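Local structure of galactose-binding-like protein (Bacteroides thetaiotaomicron, 7M1B) at residues 111-116 with 128-133; 140-145 with 178-183; 292-297 with 311-316; 120-125 with 165-170. The protein probably binds carbohydrate as a SusE-like protein, a family for which a degradative capacity has also been proposed. All coordinates share one frame; numbering follows the deposited sequence.

Contact 1: residues 111-116 with 128-133; sequences LTAIEE and IHTTNG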
loop_
_atom_site.group_PDB
_atom_site.type_symbol
_atom_site.label_atom_id
_atom_site.label_comp_id
_atom_site.label_asym_id
_atom_site.label_seq_id
_atom_site.Cartn_x
_atom_site.Cartn_y
_atom_site.Cartn_z
ATOM N N LEU A 111 -11.825 -16.774 25.625
ATOM C CA LEU A 111 -11.034 -17.993 25.611
ATOM C C LEU A 111 -10.700 -18.380 24.172
ATOM O O LEU A 111 -9.545 -18.722 23.874
ATOM C CB LEU A 111 -11.821 -19.109 26.327
ATOM C CG LEU A 111 -11.736 -19.119 27.856
ATOM C CD1 LEU A 111 -12.447 -20.342 28.442
ATOM C CD2 LEU A 111 -10.282 -19.073 28.333
ATOM N N THR A 112 -11.717 -18.367 23.296
ATOM C CA THR A 112 -11.478 -18.612 21.881
ATOM C C THR A 112 -10.487 -17.571 21.377
ATOM O O THR A 112 -9.584 -17.925 20.618
ATOM C CB THR A 112 -12.766 -18.534 21.051
ATOM O OG1 THR A 112 -13.541 -19.658 21.455
ATOM C CG2 THR A 112 -12.537 -18.674 19.560
ATOM N N ALA A 113 -10.628 -16.329 21.872
ATOM C CA ALA A 113 -9.730 -15.272 21.396
ATOM C C ALA A 113 -8.258 -15.549 21.721
ATOM O O ALA A 113 -7.414 -15.405 20.858
ATOM C CB ALA A 113 -10.127 -13.902 21.906
ATOM N N ILE A 114 -7.980 -15.936 22.972
ATOM C CA ILE A 114 -6.598 -16.209 23.386
ATOM C C ILE A 114 -6.066 -17.497 22.731
ATOM O O ILE A 114 -4.884 -17.586 22.389
ATOM C CB ILE A 114 -6.438 -16.205 24.924
ATOM C CG1 ILE A 114 -5.016 -15.843 25.371
ATOM C CG2 ILE A 114 -6.849 -17.557 25.519
ATOM C CD1 ILE A 114 -4.562 -14.426 25.062
ATOM N N GLU A 115 -6.970 -18.462 22.478
ATOM C CA GLU A 115 -6.583 -19.766 21.951
ATOM C C GLU A 115 -6.231 -19.726 20.463
ATOM O O GLU A 115 -5.317 -20.426 20.014
ATOM C CB GLU A 115 -7.542 -20.876 22.360
ATOM C CG GLU A 115 -7.456 -21.149 23.847
ATOM C CD GLU A 115 -8.449 -22.182 24.359
ATOM O OE1 GLU A 115 -8.892 -23.048 23.528
ATOM O OE2 GLU A 115 -8.832 -22.083 25.597
ATOM N N GLU A 116 -6.913 -18.863 19.706
ATOM C CA GLU A 116 -6.750 -18.768 18.267
ATOM C C GLU A 116 -5.832 -17.595 17.881
ATOM O O GLU A 116 -5.727 -17.296 16.693
ATOM C CB GLU A 116 -8.124 -18.616 17.612
ATOM C CG GLU A 116 -9.034 -19.826 17.864
ATOM C CD GLU A 116 -8.519 -21.045 17.116
ATOM O OE1 GLU A 116 -8.100 -20.910 15.922
ATOM O OE2 GLU A 116 -8.508 -22.119 17.738
ATOM N N ILE A 128 -1.696 -8.097 15.722
ATOM C CA ILE A 128 -2.399 -9.113 16.524
ATOM C C ILE A 128 -3.713 -9.458 15.847
ATOM O O ILE A 128 -4.473 -8.545 15.526
ATOM C CB ILE A 128 -2.639 -8.587 17.943
ATOM C CG1 ILE A 128 -1.308 -8.398 18.669
ATOM C CG2 ILE A 128 -3.523 -9.572 18.708
ATOM C CD1 ILE A 128 -1.397 -7.620 19.954
ATOM N N HIS A 129 -3.961 -10.747 15.589
ATOM C CA HIS A 129 -5.211 -11.152 14.960
ATOM C C HIS A 129 -5.795 -12.372 15.667
ATOM O O HIS A 129 -5.076 -13.251 16.138
ATOM C CB HIS A 129 -5.136 -11.302 13.433
ATOM C CG HIS A 129 -3.996 -12.104 12.919
ATOM N ND1 HIS A 129 -4.176 -13.262 12.180
ATOM C CD2 HIS A 129 -2.661 -11.896 13.004
ATOM C CE1 HIS A 129 -2.985 -13.735 11.824
ATOM N NE2 HIS A 129 -2.044 -12.916 12.336
ATOM N N THR A 130 -7.125 -12.393 15.749
ATOM C CA THR A 130 -7.820 -13.556 16.319
ATOM C C THR A 130 -9.231 -13.603 15.774
ATOM O O THR A 130 -9.579 -12.741 14.966
ATOM C CB THR A 130 -7.679 -13.624 17.845
ATOM O OG1 THR A 130 -8.032 -14.944 18.258
ATOM C CG2 THR A 130 -8.498 -12.569 18.555
ATOM N N THR A 131 -10.005 -14.602 16.239
ATOM C CA THR A 131 -11.368 -14.817 15.756
ATOM C C THR A 131 -12.398 -14.600 16.860
ATOM O O THR A 131 -12.160 -14.799 18.066
ATOM C CB THR A 131 -11.506 -16.187 15.078
ATOM O OG1 THR A 131 -12.821 -16.302 14.522
ATOM C CG2 THR A 131 -11.268 -17.306 16.068
ATOM N N ASN A 132 -13.579 -14.188 16.415
ATOM C CA ASN A 132 -14.622 -13.721 17.314
ATOM C C ASN A 132 -15.936 -13.843 16.555
ATOM O O ASN A 132 -16.612 -12.839 16.326
ATOM C CB ASN A 132 -14.298 -12.282 17.735
ATOM C CG ASN A 132 -15.300 -11.620 18.660
ATOM O OD1 ASN A 132 -15.951 -12.304 19.459
ATOM N ND2 ASN A 132 -15.384 -10.285 18.581
ATOM N N GLY A 133 -16.277 -15.080 16.156
ATOM C CA GLY A 133 -17.436 -15.350 15.303
ATOM C C GLY A 133 -18.766 -14.890 15.914
ATOM O O GLY A 133 -19.793 -14.729 15.188
#
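Helix 111-115 runs across strand 128-131 at 132° between their N-to-C directions, their axes 6.9 Å apart at the closest, and the backbones come nearest where Glu-116 leaves the helix opposite Thr-130. Thr-130 makes the polar link between the two elements. With chi1 at -163° its hydroxyl is turned from the backbone N toward the helix, and there OG1 donates to Ala-113 O at 2.7 Å. The bond arrives in the carbonyl plane on a lone pair, with a C=O...donor angle of 123°. The methyl of the same threonine, CG2, rests against Ala-113 CB at 4.0 Å, so one buried side chain offers the helix both a polar and an apolar branch. The bond meets the last turn of a short helix that packs over one end of a small beta sandwich, where Ala-113 also touches Leu-138 and Val-182 of the other sheet and Thr-130 touches Phe-140. Nearer the surface, Thr-131 CG2 fits between Thr-112 of the helix and Glu-116 just beyond its end. It lies 3.7 Å from Glu-116 CB and 4.0 Å from Thr-112 CG2, methyl against methyl. The Glu-116 and Thr-131 side chains run side by side in the same direction, but the glutamate chain bends beyond CG and takes its carboxylate away from the strand. Only the aliphatic base of Glu-116 therefore packs on Thr-131.

Contact 2: residues 140-145 with 178-183; sequences FDVSTK and FKVRVR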
loop_
_atom_site.group_PDB
_atom_site.type_symbol
_atom_site.label_atom_id
_atom_site.label_comp_id
_atom_site.label_asym_id
_atom_site.label_seq_id
_atom_site.Cartn_x
_atom_site.Cartn_y
_atom_site.Cartn_z
ATOM N N PHE A 140 -8.295 -6.149 24.641
ATOM C CA PHE A 140 -6.980 -6.747 24.569
ATOM C C PHE A 140 -5.990 -5.834 25.274
ATOM O O PHE A 140 -5.917 -4.659 24.929
ATOM C CB PHE A 140 -6.600 -6.911 23.099
ATOM C CG PHE A 140 -7.391 -7.950 22.336
ATOM C CD1 PHE A 140 -8.703 -7.702 21.922
ATOM C CD2 PHE A 140 -6.832 -9.187 22.025
ATOM C CE1 PHE A 140 -9.404 -8.645 21.180
ATOM C CE2 PHE A 140 -7.525 -10.126 21.268
ATOM C CZ PHE A 140 -8.803 -9.855 20.839
ATOM N N ASP A 141 -5.267 -6.370 26.270
ATOM C CA ASP A 141 -4.261 -5.573 26.968
ATOM C C ASP A 141 -2.899 -6.079 26.510
ATOM O O ASP A 141 -2.590 -7.257 26.723
ATOM C CB ASP A 141 -4.348 -5.748 28.492
ATOM C CG ASP A 141 -5.564 -5.065 29.088
ATOM O OD1 ASP A 141 -5.809 -3.883 28.711
ATOM O OD2 ASP A 141 -6.274 -5.725 29.902
ATOM N N VAL A 142 -2.080 -5.202 25.900
ATOM C CA VAL A 142 -0.838 -5.677 25.277
ATOM C C VAL A 142 0.365 -5.030 25.982
ATOM O O VAL A 142 0.454 -3.744 26.046
ATOM C CB VAL A 142 -0.754 -5.397 23.757
ATOM C CG1 VAL A 142 0.573 -5.893 23.201
ATOM C CG2 VAL A 142 -1.922 -6.028 23.009
ATOM N N SER A 143 1.193 -5.899 26.604
ATOM C CA SER A 143 2.250 -5.403 27.478
ATOM C C SER A 143 3.623 -5.622 26.862
ATOM O O SER A 143 3.846 -6.587 26.123
ATOM C CB SER A 143 2.168 -6.033 28.857
ATOM O OG SER A 143 0.873 -5.869 29.426
ATOM N N THR A 144 4.535 -4.700 27.183
ATOM C CA THR A 144 5.946 -4.888 26.888
ATOM C C THR A 144 6.714 -4.491 28.144
ATOM O O THR A 144 6.133 -3.896 29.059
ATOM C CB THR A 144 6.416 -4.183 25.599
ATOM O OG1 THR A 144 6.316 -2.764 25.799
ATOM C CG2 THR A 144 5.627 -4.574 24.367
ATOM N N LYS A 145 8.003 -4.849 28.184
ATOM C CA LYS A 145 8.822 -4.610 29.363
ATOM C C LYS A 145 9.388 -3.182 29.317
ATOM O O LYS A 145 9.723 -2.730 28.197
ATOM C CB LYS A 145 9.918 -5.673 29.504
ATOM C CG LYS A 145 9.447 -7.070 29.903
ATOM C CD LYS A 145 10.559 -7.910 30.529
ATOM C CE LYS A 145 10.219 -9.384 30.661
ATOM N NZ LYS A 145 10.751 -10.206 29.544
ATOM N N PHE A 178 6.662 -9.799 24.117
ATOM C CA PHE A 178 5.306 -9.278 24.153
ATOM C C PHE A 178 4.432 -10.193 25.012
ATOM O O PHE A 178 4.661 -11.410 25.102
ATOM C CB PHE A 178 4.744 -9.130 22.730
ATOM C CG PHE A 178 5.476 -8.135 21.856
ATOM C CD1 PHE A 178 5.145 -6.781 21.903
ATOM C CD2 PHE A 178 6.497 -8.536 20.997
ATOM C CE1 PHE A 178 5.789 -5.846 21.106
ATOM C CE2 PHE A 178 7.123 -7.601 20.186
ATOM C CZ PHE A 178 6.787 -6.264 20.257
ATOM N N LYS A 179 3.440 -9.578 25.661
ATOM C CA LYS A 179 2.458 -10.314 26.452
ATOM C C LYS A 179 1.074 -9.769 26.097
ATOM O O LYS A 179 0.934 -8.526 26.006
ATOM C CB LYS A 179 2.802 -10.127 27.936
ATOM C CG LYS A 179 1.695 -10.378 28.949
ATOM C CD LYS A 179 2.004 -9.760 30.303
ATOM C CE LYS A 179 3.257 -10.304 30.962
ATOM N NZ LYS A 179 3.135 -10.329 32.440
ATOM N N VAL A 180 0.103 -10.692 25.875
ATOM C CA VAL A 180 -1.268 -10.344 25.528
ATOM C C VAL A 180 -2.241 -11.043 26.475
ATOM O O VAL A 180 -2.136 -12.239 26.773
ATOM C CB VAL A 180 -1.667 -10.627 24.056
ATOM C CG1 VAL A 180 -3.077 -10.025 23.798
ATOM C CG2 VAL A 180 -0.639 -10.128 23.026
ATOM N N ARG A 181 -3.231 -10.295 26.976
ATOM C CA ARG A 181 -4.330 -10.870 27.761
ATOM C C ARG A 181 -5.632 -10.314 27.195
ATOM O O ARG A 181 -5.608 -9.124 26.736
ATOM C CB ARG A 181 -4.156 -10.511 29.241
ATOM C CG ARG A 181 -3.570 -11.640 30.080
ATOM C CD ARG A 181 -3.621 -11.373 31.569
ATOM N NE ARG A 181 -4.306 -12.469 32.230
ATOM C CZ ARG A 181 -4.511 -12.557 33.538
ATOM N NH1 ARG A 181 -4.063 -11.609 34.343
ATOM N NH2 ARG A 181 -5.162 -13.594 34.037
ATOM N N VAL A 182 -6.700 -11.150 27.171
ATOM C CA VAL A 182 -8.029 -10.768 26.659
ATOM C C VAL A 182 -8.973 -10.841 27.852
ATOM O O VAL A 182 -8.913 -11.824 28.594
ATOM C CB VAL A 182 -8.509 -11.679 25.502
ATOM C CG1 VAL A 182 -9.654 -10.986 24.726
ATOM C CG2 VAL A 182 -7.353 -11.931 24.490
ATOM N N ARG A 183 -9.839 -9.809 27.968
ATOM C CA ARG A 183 -10.870 -9.730 29.024
ATOM C C ARG A 183 -12.208 -9.253 28.441
ATOM O O ARG A 183 -12.239 -8.733 27.321
ATOM C CB ARG A 183 -10.431 -8.904 30.255
ATOM C CG ARG A 183 -10.286 -7.371 30.027
ATOM C CD ARG A 183 -9.536 -6.743 31.193
ATOM N NE ARG A 183 -9.195 -5.348 30.884
ATOM C CZ ARG A 183 -10.039 -4.320 30.973
ATOM N NH1 ARG A 183 -11.294 -4.528 31.351
ATOM N NH2 ARG A 183 -9.620 -3.092 30.669
HETATM O O HOH W 1 -0.992 -7.683 28.649
#
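Asp-141 and Arg-183 are joined by a salt bridge, NE donating to OD2 at 3.1 Å. The oxygen uses its syn lone pair and lies in the guanidinium plane, and the carboxylate and guanidinium planes are only 23° apart. A chi1 of 69° sets Arg-183 CG between the backbone N and carbonyl carbon, and from there the extended chain to NE reaches across to the aspartate. A methionine in place of Arg-183 would probably leave Asp-141 OD2 without its charged mate, although OD1 would keep its bond to Thr-156. On the other face of the sheet, Val-182 CG1 sits over the centre of the Phe-140 ring in a CH-pi contact, 4.1 Å from the centroid, while CG2 reaches the ring at CE2 and Val-180 CG1 lies at the ring edge. Antiparallel pairing sets these side chains in place. Asp-141 with Arg-181 and Ser-143 with Lys-179 are hydrogen-bonded pairs, the shortest backbone bond being Ser-143 N to Lys-179 O at 2.7 Å. A water on the Asp-141 face donates to Asp-141 O and also hydrogen-bonds Ser-143 OG. Further out, Lys-179 NZ pairs with Glu-192, and Phe-140 meets Phe-166 edge to face. The two strands form the middle of a four-stranded antiparallel sheet, flanked by strands 155-159 and 193-197, with the Phe-140, Val-142 and Val-180 face packed on strands 125-131 and 163-168.

Contact 3: residues 292-297 with 311-316; sequences WEVWGR and TKLADC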
loop_
_atom_site.group_PDB
_atom_site.type_symbol
_atom_site.label_atom_id
_atom_site.label_comp_id
_atom_site.label_asym_id
_atom_site.label_seq_id
_atom_site.Cartn_x
_atom_site.Cartn_y
_atom_site.Cartn_z
ATOM N N TRP A 292 -6.542 6.301 -6.510
ATOM C CA TRP A 292 -6.393 4.947 -7.018
ATOM C C TRP A 292 -6.331 3.976 -5.830
ATOM O O TRP A 292 -6.187 4.367 -4.659
ATOM C CB TRP A 292 -5.097 4.865 -7.866
ATOM C CG TRP A 292 -3.786 4.986 -7.109
ATOM C CD1 TRP A 292 -2.945 3.973 -6.687
ATOM C CD2 TRP A 292 -3.106 6.232 -6.816
ATOM N NE1 TRP A 292 -1.858 4.528 -6.051
ATOM C CE2 TRP A 292 -1.886 5.909 -6.151
ATOM C CE3 TRP A 292 -3.424 7.591 -7.005
ATOM C CZ2 TRP A 292 -0.984 6.889 -5.704
ATOM C CZ3 TRP A 292 -2.539 8.561 -6.545
ATOM C CH2 TRP A 292 -1.309 8.214 -5.931
ATOM N N GLU A 293 -6.373 2.694 -6.162
ATOM C CA GLU A 293 -6.105 1.624 -5.251
ATOM C C GLU A 293 -4.886 0.850 -5.715
ATOM O O GLU A 293 -4.682 0.692 -6.903
ATOM C CB GLU A 293 -7.272 0.668 -5.130
ATOM C CG GLU A 293 -8.557 1.425 -4.726
ATOM C CD GLU A 293 -9.816 0.600 -4.861
ATOM O OE1 GLU A 293 -9.786 -0.467 -5.585
ATOM O OE2 GLU A 293 -10.866 1.106 -4.368
ATOM N N VAL A 294 -4.148 0.320 -4.736
ATOM C CA VAL A 294 -3.066 -0.614 -5.045
ATOM C C VAL A 294 -3.505 -2.010 -4.627
ATOM O O VAL A 294 -3.994 -2.157 -3.498
ATOM C CB VAL A 294 -1.777 -0.233 -4.291
ATOM C CG1 VAL A 294 -0.680 -1.220 -4.735
ATOM C CG2 VAL A 294 -1.347 1.201 -4.686
ATOM N N TRP A 295 -3.441 -2.977 -5.562
ATOM C CA TRP A 295 -3.823 -4.354 -5.303
ATOM C C TRP A 295 -2.611 -5.236 -5.491
ATOM O O TRP A 295 -1.641 -4.872 -6.207
ATOM C CB TRP A 295 -4.904 -4.744 -6.344
ATOM C CG TRP A 295 -6.248 -4.099 -6.069
ATOM C CD1 TRP A 295 -6.592 -2.763 -6.173
ATOM C CD2 TRP A 295 -7.436 -4.779 -5.582
ATOM N NE1 TRP A 295 -7.908 -2.584 -5.843
ATOM C CE2 TRP A 295 -8.460 -3.804 -5.523
ATOM C CE3 TRP A 295 -7.786 -6.122 -5.371
ATOM C CZ2 TRP A 295 -9.768 -4.106 -5.065
ATOM C CZ3 TRP A 295 -9.063 -6.427 -4.919
ATOM C CH2 TRP A 295 -10.053 -5.439 -4.806
ATOM N N GLY A 296 -2.656 -6.419 -4.899
ATOM C CA GLY A 296 -1.484 -7.289 -5.100
ATOM C C GLY A 296 -1.821 -8.775 -4.993
ATOM O O GLY A 296 -2.868 -9.144 -4.428
ATOM N N ARG A 297 -0.875 -9.651 -5.366
ATOM C CA ARG A 297 -0.941 -11.076 -5.072
ATOM C C ARG A 297 0.463 -11.666 -5.069
ATOM O O ARG A 297 1.396 -11.125 -5.708
ATOM C CB ARG A 297 -1.831 -11.752 -6.123
ATOM C CG ARG A 297 -1.337 -11.676 -7.563
ATOM C CD ARG A 297 -2.382 -12.172 -8.578
ATOM N NE ARG A 297 -2.698 -13.580 -8.385
ATOM C CZ ARG A 297 -3.805 -14.148 -8.858
ATOM N NH1 ARG A 297 -4.664 -13.436 -9.593
ATOM N NH2 ARG A 297 -3.987 -15.451 -8.650
ATOM N N THR A 311 -5.755 -9.086 -4.026
ATOM C CA THR A 311 -6.094 -8.544 -2.704
ATOM C C THR A 311 -5.824 -7.038 -2.719
ATOM O O THR A 311 -4.772 -6.580 -3.247
ATOM C CB THR A 311 -5.235 -9.177 -1.586
ATOM O OG1 THR A 311 -5.480 -10.577 -1.617
ATOM C CG2 THR A 311 -5.542 -8.625 -0.216
ATOM N N LYS A 312 -6.744 -6.253 -2.174
ATOM C CA LYS A 312 -6.517 -4.826 -2.080
ATOM C C LYS A 312 -5.535 -4.498 -0.949
ATOM O O LYS A 312 -5.636 -5.025 0.193
ATOM C CB LYS A 312 -7.829 -4.074 -1.890
ATOM C CG LYS A 312 -7.684 -2.576 -2.126
ATOM C CD LYS A 312 -9.007 -1.838 -2.073
ATOM C CE LYS A 312 -9.233 -1.186 -0.749
ATOM N NZ LYS A 312 -10.487 -0.379 -0.774
ATOM N N LEU A 313 -4.558 -3.629 -1.302
ATOM C CA LEU A 313 -3.503 -3.283 -0.352
ATOM C C LEU A 313 -3.523 -1.838 0.156
ATOM O O LEU A 313 -2.910 -1.591 1.210
ATOM C CB LEU A 313 -2.128 -3.478 -1.026
ATOM C CG LEU A 313 -1.928 -4.802 -1.763
ATOM C CD1 LEU A 313 -0.544 -4.824 -2.437
ATOM C CD2 LEU A 313 -2.087 -6.064 -0.881
ATOM N N ALA A 314 -4.113 -0.877 -0.576
ATOM C CA ALA A 314 -4.064 0.537 -0.176
ATOM C C ALA A 314 -5.085 1.299 -0.997
ATOM O O ALA A 314 -5.389 0.921 -2.137
ATOM C CB ALA A 314 -2.694 1.134 -0.457
ATOM N N ASP A 315 -5.677 2.312 -0.333
ATOM C CA ASP A 315 -6.439 3.353 -1.003
ATOM C C ASP A 315 -5.559 4.582 -0.947
ATOM O O ASP A 315 -4.956 4.910 0.119
ATOM C CB ASP A 315 -7.724 3.655 -0.235
ATOM C CG ASP A 315 -8.698 2.496 -0.243
ATOM O OD1 ASP A 315 -9.150 2.085 -1.338
ATOM O OD2 ASP A 315 -9.064 2.084 0.849
ATOM N N CYS A 316 -5.510 5.286 -2.081
ATOM C CA CYS A 316 -4.541 6.347 -2.191
ATOM C C CYS A 316 -5.160 7.576 -2.829
ATOM O O CYS A 316 -5.857 7.435 -3.850
ATOM C CB CYS A 316 -3.371 5.928 -3.080
ATOM S SG CYS A 316 -2.504 4.429 -2.551
HETATM O O HOH W 2 -10.783 3.434 -3.080
HETATM O O HOH W 3 -12.329 -0.797 -2.860
#
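Lys-312 runs over Trp-295 and on to a cluster of charges. Its CB stands over the centre of the indole's six-membered ring, 3.6 Å from the centroid and 9° off the normal, in a CH-pi contact. CG continues over the same ring system, 3.7 Å from NE1 of Trp-295. At CD the chain passes Glu-293, whose CD lies 3.8 Å away, and a bend at chi3 (99°) then brings NZ to Asp-315, where it forms a salt bridge with OD1 at 2.9 Å. Its bridge to Glu-293 OE2 is long, and a water spans that pair, accepting from NZ and donating to OE2. The lysine probably offsets the closeness of the two carboxylates, whose OE2 and OD1 are 3.6 Å apart. Trp-295 NE1 donates to Glu-293 OE1 at 2.8 Å in the indole plane, which helps to hold the ring and the carboxylate, OE1 being met on its anti side and out of the carboxylate plane. A leucine at Trp-295 would probably deprive the lysine chain of its flat support and leave Glu-293 OE1 without the indole N-H. On the buried face, Cys-316 CB lies over the Trp-292 indole, 3.4 Å from CE2, with SG oblique to the five-membered ring. Leu-313 CD1 packs beside Gly-296, where any CB would collide with it. Strand 352-362 pairs with the other edge of 292-297, and Phe-271 covers Trp-292, Val-294 and Cys-316. Leu-313 N and Ala-314 N both donate to Val-294 O, a classic beta bulge in an antiparallel strand pair of the galactose-binding-like beta sandwich.

Contact 4: residues 120-125 with 165-170; sequences NPTFGG and GFTLRG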
loop_
_atom_site.group_PDB
_atom_site.type_symbol
_atom_site.label_atom_id
_atom_site.label_comp_id
_atom_site.label_asym_id
_atom_site.label_seq_id
_atom_site.Cartn_x
_atom_site.Cartn_y
_atom_site.Cartn_z
ATOM N N ASN A 120 2.081 -11.446 14.687
ATOM C CA ASN A 120 3.140 -11.446 13.677
ATOM C C ASN A 120 3.873 -10.114 13.708
ATOM O O ASN A 120 3.302 -9.070 14.050
ATOM C CB ASN A 120 2.570 -11.547 12.257
ATOM C CG ASN A 120 1.606 -12.696 12.078
ATOM O OD1 ASN A 120 0.534 -12.513 11.501
ATOM N ND2 ASN A 120 2.027 -13.879 12.468
ATOM N N PRO A 121 5.156 -10.065 13.274
ATOM C CA PRO A 121 5.820 -8.773 13.156
ATOM C C PRO A 121 5.137 -7.919 12.088
ATOM O O PRO A 121 4.615 -8.431 11.087
ATOM C CB PRO A 121 7.229 -9.136 12.666
ATOM C CG PRO A 121 7.386 -10.617 12.837
ATOM C CD PRO A 121 5.987 -11.223 12.911
ATOM N N THR A 122 5.154 -6.596 12.351
ATOM C CA THR A 122 4.833 -5.606 11.317
ATOM C C THR A 122 5.832 -4.445 11.442
ATOM O O THR A 122 6.720 -4.441 12.320
ATOM C CB THR A 122 3.366 -5.104 11.407
ATOM O OG1 THR A 122 3.037 -4.344 10.226
ATOM C CG2 THR A 122 3.103 -4.253 12.638
ATOM N N PHE A 123 5.717 -3.446 10.554
ATOM C CA PHE A 123 6.663 -2.332 10.546
ATOM C C PHE A 123 6.566 -1.565 11.854
ATOM O O PHE A 123 5.497 -1.032 12.166
ATOM C CB PHE A 123 6.456 -1.460 9.299
ATOM C CG PHE A 123 6.745 -2.345 8.115
ATOM C CD1 PHE A 123 8.092 -2.488 7.710
ATOM C CD2 PHE A 123 5.768 -2.983 7.350
ATOM C CE1 PHE A 123 8.413 -3.377 6.708
ATOM C CE2 PHE A 123 6.090 -3.878 6.332
ATOM C CZ PHE A 123 7.432 -4.015 5.970
ATOM N N GLY A 124 7.650 -1.633 12.649
ATOM C CA GLY A 124 7.799 -0.908 13.912
ATOM C C GLY A 124 6.918 -1.506 15.024
ATOM O O GLY A 124 6.714 -0.905 16.080
ATOM N N GLY A 125 6.475 -2.752 14.869
ATOM C CA GLY A 125 5.698 -3.363 15.954
ATOM C C GLY A 125 5.154 -4.731 15.598
ATOM O O GLY A 125 5.815 -5.566 14.975
ATOM N N GLY A 165 -8.151 -7.653 14.151
ATOM C CA GLY A 165 -6.783 -7.391 13.668
ATOM C C GLY A 165 -6.393 -5.961 14.050
ATOM O O GLY A 165 -7.131 -5.021 13.749
ATOM N N PHE A 166 -5.290 -5.785 14.775
ATOM C CA PHE A 166 -4.887 -4.436 15.180
ATOM C C PHE A 166 -3.384 -4.418 15.377
ATOM O O PHE A 166 -2.812 -5.497 15.524
ATOM C CB PHE A 166 -5.602 -3.945 16.448
ATOM C CG PHE A 166 -5.399 -4.807 17.685
ATOM C CD1 PHE A 166 -6.091 -6.008 17.848
ATOM C CD2 PHE A 166 -4.494 -4.422 18.672
ATOM C CE1 PHE A 166 -5.876 -6.789 18.985
ATOM C CE2 PHE A 166 -4.253 -5.220 19.781
ATOM C CZ PHE A 166 -4.971 -6.392 19.953
ATOM N N THR A 167 -2.772 -3.226 15.437
ATOM C CA THR A 167 -1.315 -3.164 15.485
ATOM C C THR A 167 -0.887 -2.316 16.673
ATOM O O THR A 167 -1.603 -1.403 17.113
ATOM C CB THR A 167 -0.678 -2.597 14.214
ATOM O OG1 THR A 167 -0.936 -1.192 14.165
ATOM C CG2 THR A 167 -1.213 -3.272 12.977
ATOM N N LEU A 168 0.306 -2.624 17.165
ATOM C CA LEU A 168 1.022 -1.714 18.042
ATOM C C LEU A 168 2.308 -1.360 17.318
ATOM O O LEU A 168 3.013 -2.265 16.875
ATOM C CB LEU A 168 1.508 -2.469 19.272
ATOM C CG LEU A 168 0.567 -2.613 20.441
ATOM C CD1 LEU A 168 -0.241 -3.897 20.278
ATOM C CD2 LEU A 168 1.419 -2.664 21.702
ATOM N N ARG A 169 2.679 -0.077 17.348
ATOM C CA ARG A 169 3.882 0.371 16.665
ATOM C C ARG A 169 4.730 1.144 17.671
ATOM O O ARG A 169 4.402 1.189 18.862
ATOM C CB ARG A 169 3.507 1.170 15.402
ATOM C CG ARG A 169 2.818 0.320 14.338
ATOM C CD ARG A 169 3.059 0.907 12.975
ATOM N NE ARG A 169 1.895 0.565 12.173
ATOM C CZ ARG A 169 1.858 -0.333 11.221
ATOM N NH1 ARG A 169 2.956 -0.949 10.817
ATOM N NH2 ARG A 169 0.712 -0.488 10.574
ATOM N N GLY A 170 5.849 1.703 17.201
ATOM C CA GLY A 170 6.762 2.455 18.050
ATOM C C GLY A 170 7.949 1.627 18.536
ATOM O O GLY A 170 8.643 2.064 19.450
#
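Phe-123 O accepts from Arg-169 NH1 at 2.9 Å, a hydrogen bond that ties the turn of 120-125 to the residue following strand 163-168. NH1 approaches in the carbonyl plane on a lone pair, the C=O...donor angle being 131°, and the oxygen in turn lies close to the guanidinium plane. The arginine reaches it along a chain extended from CG to NE, with CG anti to the carbonyl carbon (chi1 -66°), and CD passes 3.2 Å from the same Phe-123 O. The Thr-122 side chain meets the arginine at about a right angle, OG1 lying 3.4 Å from NH1 and CG2 also close to it. Thr-122 to Gly-125 is a type II beta turn, closed by Gly-125 N bonding to Thr-122 O, and it joins strands 118-122 and 125-131 as a beta hairpin. Gly-124 takes the positive phi (73°) that this turn favours in its third residue. Its carbonyl meets the other segment through a CA-H...O contact from Arg-169 CA at 3.2 Å. Gly-125 CA makes a second such contact, 3.0 Å from Leu-168 O, and a CB on Gly-125 would strike that oxygen. Strand 163-168 pairs with 125-131, and its exit lies beside the hairpin turn. Around them, Phe-123 touches Gln-267 and Ser-269 of strand 256-274, while Thr-167 and Arg-169 touch Ala-347, bringing this end of the small sandwich against the larger galactose-binding-like domain.

Contacts 1, 2 and 4 belong to one small beta sandwich, whereas contact 3 lies about 31 Å from contact 2, centre to centre, in the larger domain. Contacts 1 and 4 share a three-stranded sheet, bound together where His-129 meets Asn-120; contact 2 supplies the facing sheet, and Ile-128, Val-142, Phe-166 and Leu-168 fill the core between them. The strand pairings, contacts 2 and 3, bury more than twice the surface of either other contact, with apolar side chains on a buried face and salt bridges on a partly exposed one. Contacts 1 and 4 mix buried and exposed residues, each using a side-chain donor to a backbone carbonyl; contact 4 faces the larger domain.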